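Long-range contact in RTX-adhesin (Marinomonas primoryensis, PDB 5IRB), which helps its Antarctic bacterium adhere to diatoms and ice, this chain being a string of calcium-binding beta-sandwich domains of the giant adhesin: residues Thr33-Gly38 with Asn62-Val67. Residues are numbered along the deposited sequence; the frame is centred on the assembly and turned at random.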
ATOM      1  N   THR A  33       6.211 -21.272  37.843  1.00 36.98           N
ATOM      2  CA  THR A  33       6.272 -21.150  39.288  1.00 37.80           C
ATOM      3  C   THR A  33       4.937 -21.575  39.863  1.00 37.44           C
ATOM      4  O   THR A  33       3.937 -21.616  39.149  1.00 36.95           O
ATOM      5  CB  THR A  33       6.580 -19.714  39.772  1.00 39.59           C
ATOM      6  OG1 THR A  33       5.444 -18.877  39.554  1.00 39.70           O
ATOM      7  CG2 THR A  33       7.818 -19.125  39.092  1.00 40.74           C
ATOM      8  N   GLY A  34       4.926 -21.891  41.156  1.00 37.59           N
ATOM      9  CA  GLY A  34       3.683 -22.143  41.835  1.00 37.90           C
ATOM     10  C   GLY A  34       3.889 -22.334  43.315  1.00 38.78           C
ATOM     11  O   GLY A  34       4.919 -21.952  43.881  1.00 39.58           O
ATOM     12  N   VAL A  35       2.892 -22.940  43.944  1.00 38.75           N
ATOM     13  CA  VAL A  35       2.892 -23.131  45.385  1.00 39.56           C
ATOM     14  C   VAL A  35       2.309 -24.504  45.696  1.00 38.54           C
ATOM     15  O   VAL A  35       1.487 -25.030  44.932  1.00 38.08           O
ATOM     16  CB  VAL A  35       2.097 -22.041  46.121  1.00 41.67           C
ATOM     17  CG1 VAL A  35       2.783 -20.702  45.999  1.00 43.53           C
ATOM     18  CG2 VAL A  35       0.668 -21.967  45.602  1.00 41.81           C
ATOM     19  N   VAL A  36       2.755 -25.082  46.805  1.00 37.83           N
ATOM     20  CA  VAL A  36       2.155 -26.290  47.360  1.00 37.00           C
ATOM     21  C   VAL A  36       1.555 -25.872  48.699  1.00 38.22           C
ATOM     22  O   VAL A  36       2.235 -25.287  49.516  1.00 38.95           O
ATOM     23  CB  VAL A  36       3.176 -27.432  47.559  1.00 36.10           C
ATOM     24  CG1 VAL A  36       2.496 -28.670  48.165  1.00 35.56           C
ATOM     25  CG2 VAL A  36       3.901 -27.771  46.256  1.00 35.29           C
ATOM     26  N   ASN A  37       0.288 -26.157  48.930  1.00 38.66           N
ATOM     27  CA  ASN A  37      -0.374 -25.731  50.146  1.00 40.87           C
ATOM     28  C   ASN A  37      -0.927 -26.923  50.879  1.00 39.54           C
ATOM     29  O   ASN A  37      -0.990 -28.003  50.313  1.00 37.64           O
ATOM     30  CB  ASN A  37      -1.545 -24.813  49.788  1.00 42.87           C
ATOM     31  CG  ASN A  37      -1.112 -23.422  49.443  1.00 45.28           C
ATOM     32  OD1 ASN A  37      -1.393 -22.893  48.354  1.00 46.86           O
ATOM     33  ND2 ASN A  37      -0.409 -22.806  50.372  1.00 46.78           N
ATOM     34  N   GLY A  38      -1.490 -26.739  52.065  1.00 40.97           N
ATOM     35  CA  GLY A  38      -2.130 -27.856  52.710  1.00 42.86           C
ATOM     36  C   GLY A  38      -1.391 -28.211  53.968  1.00 42.19           C
ATOM     37  O   GLY A  38      -0.935 -27.316  54.653  1.00 43.36           O
ATOM     38  N   ASN A  62       9.056 -22.143  52.086  1.00 52.51           N
ATOM     39  CA  ASN A  62       7.784 -21.422  52.117  1.00 52.26           C
ATOM     40  C   ASN A  62       6.723 -21.992  51.169  1.00 48.89           C
ATOM     41  O   ASN A  62       5.755 -21.308  50.854  1.00 49.71           O
ATOM     42  CB  ASN A  62       7.991 -19.928  51.817  1.00 54.46           C
ATOM     43  CG  ASN A  62       8.293 -19.644  50.346  1.00 54.02           C
ATOM     44  OD1 ASN A  62       8.583 -20.551  49.565  1.00 52.11           O
ATOM     45  ND2 ASN A  62       8.221 -18.362  49.966  1.00 55.57           N
ATOM     46  N   GLY A  63       6.906 -23.220  50.692  1.00 45.70           N
ATOM     47  CA  GLY A  63       5.889 -23.821  49.852  1.00 43.47           C
ATOM     48  C   GLY A  63       5.911 -23.442  48.381  1.00 42.01           C
ATOM     49  O   GLY A  63       5.194 -24.051  47.584  1.00 40.80           O
ATOM     50  N   THR A  64       6.693 -22.429  48.013  1.00 42.61           N
ATOM     51  CA  THR A  64       6.776 -22.040  46.607  1.00 41.69           C
ATOM     52  C   THR A  64       7.765 -22.910  45.839  1.00 40.13           C
ATOM     53  O   THR A  64       8.580 -23.619  46.425  1.00 40.18           O
ATOM     54  CB  THR A  64       7.233 -20.564  46.413  1.00 43.90           C
ATOM     55  OG1 THR A  64       8.566 -20.412  46.920  1.00 45.17           O
ATOM     56  CG2 THR A  64       6.301 -19.583  47.110  1.00 45.55           C
ATOM     57  N   TRP A  65       7.690 -22.839  44.515  1.00 38.57           N
ATOM     58  CA  TRP A  65       8.631 -23.542  43.664  1.00 38.02           C
ATOM     59  C   TRP A  65       8.706 -22.817  42.327  1.00 38.51           C
ATOM     60  O   TRP A  65       7.823 -22.039  41.979  1.00 38.23           O
ATOM     61  CB  TRP A  65       8.226 -24.995  43.429  1.00 35.97           C
ATOM     62  CG  TRP A  65       6.829 -25.165  42.900  1.00 34.65           C
ATOM     63  CD1 TRP A  65       5.690 -25.302  43.628  1.00 34.48           C
ATOM     64  CD2 TRP A  65       6.424 -25.159  41.521  1.00 33.66           C
ATOM     65  NE1 TRP A  65       4.608 -25.420  42.791  1.00 33.87           N
ATOM     66  CE2 TRP A  65       5.036 -25.330  41.488  1.00 33.17           C
ATOM     67  CE3 TRP A  65       7.114 -25.037  40.303  1.00 33.95           C
ATOM     68  CZ2 TRP A  65       4.314 -25.395  40.301  1.00 32.70           C
ATOM     69  CZ3 TRP A  65       6.399 -25.097  39.122  1.00 33.05           C
ATOM     70  CH2 TRP A  65       5.015 -25.275  39.128  1.00 32.52           C
ATOM     71  N   SER A  66       9.765 -23.104  41.588  1.00 39.35           N
ATOM     72  CA  SER A  66      10.074 -22.399  40.363  1.00 40.67           C
ATOM     73  C   SER A  66      11.034 -23.270  39.569  1.00 39.98           C
ATOM     74  O   SER A  66      11.903 -23.918  40.149  1.00 40.13           O
ATOM     75  CB  SER A  66      10.666 -21.025  40.658  1.00 43.58           C
ATOM     76  OG  SER A  66      11.876 -20.848  39.947  1.00 45.78           O
ATOM     77  N   VAL A  67      10.846 -23.319  38.256  1.00 39.00           N
ATOM     78  CA  VAL A  67      11.624 -24.206  37.399  1.00 39.29           C
ATOM     79  C   VAL A  67      11.748 -23.651  35.979  1.00 40.09           C
ATOM     80  O   VAL A  67      10.797 -23.117  35.421  1.00 39.22           O
ATOM     81  CB  VAL A  67      11.010 -25.639  37.326  1.00 37.79           C
ATOM     82  CG1 VAL A  67       9.630 -25.636  36.692  1.00 36.16           C
ATOM     83  CG2 VAL A  67      11.962 -26.620  36.621  1.00 38.61           C
TER
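With CG of Trp65 set between its own backbone N and carbonyl carbon (chi1 54°) and the indole plane turned about CB-CG to stand roughly square to the CA-CB-CG plane (chi2 -89°), one face of the ring lies against the backbone of Gly34, its partner in an antiparallel hydrogen-bonded pair, with Thr33 C nearer the rim. An aromatic side chain can fold over a cross-strand glycine, and here the missing side chain lets Gly34 CA sit 3.8 Å from the centroid of the five-membered ring, a CH-pi contact, while Gly34 N lies 3.4 Å above the ring plane. In Val36, chi1 of 179° sets CG2 anti to the carbonyl carbon, beside the backbone N, from where it meets Trp65 CD1 at 4.0 Å, the two side chains crossing at about a right angle.

Backbone hydrogen bonds Gly34 N to Trp65 O and Trp65 N to Gly34 O close the pair, and Val36 N adds a third to Gly63 O (2.8 Å). On the other face, Val35 CG1 meets Thr64 CG2 at 3.9 Å. An Asx turn leads into the strand: Asn62 OD1 receives Thr64 OG1 in its carbonyl plane, at 2.6 Å, and Thr64 N from above that plane.

In this beta-sandwich, strand 29-38 runs between strands 8-12 and 64-70; Trp65 packs on Val46 and Leu48 of strand 43-50, and Val36 on Val86 and Val88 of strand 81-89.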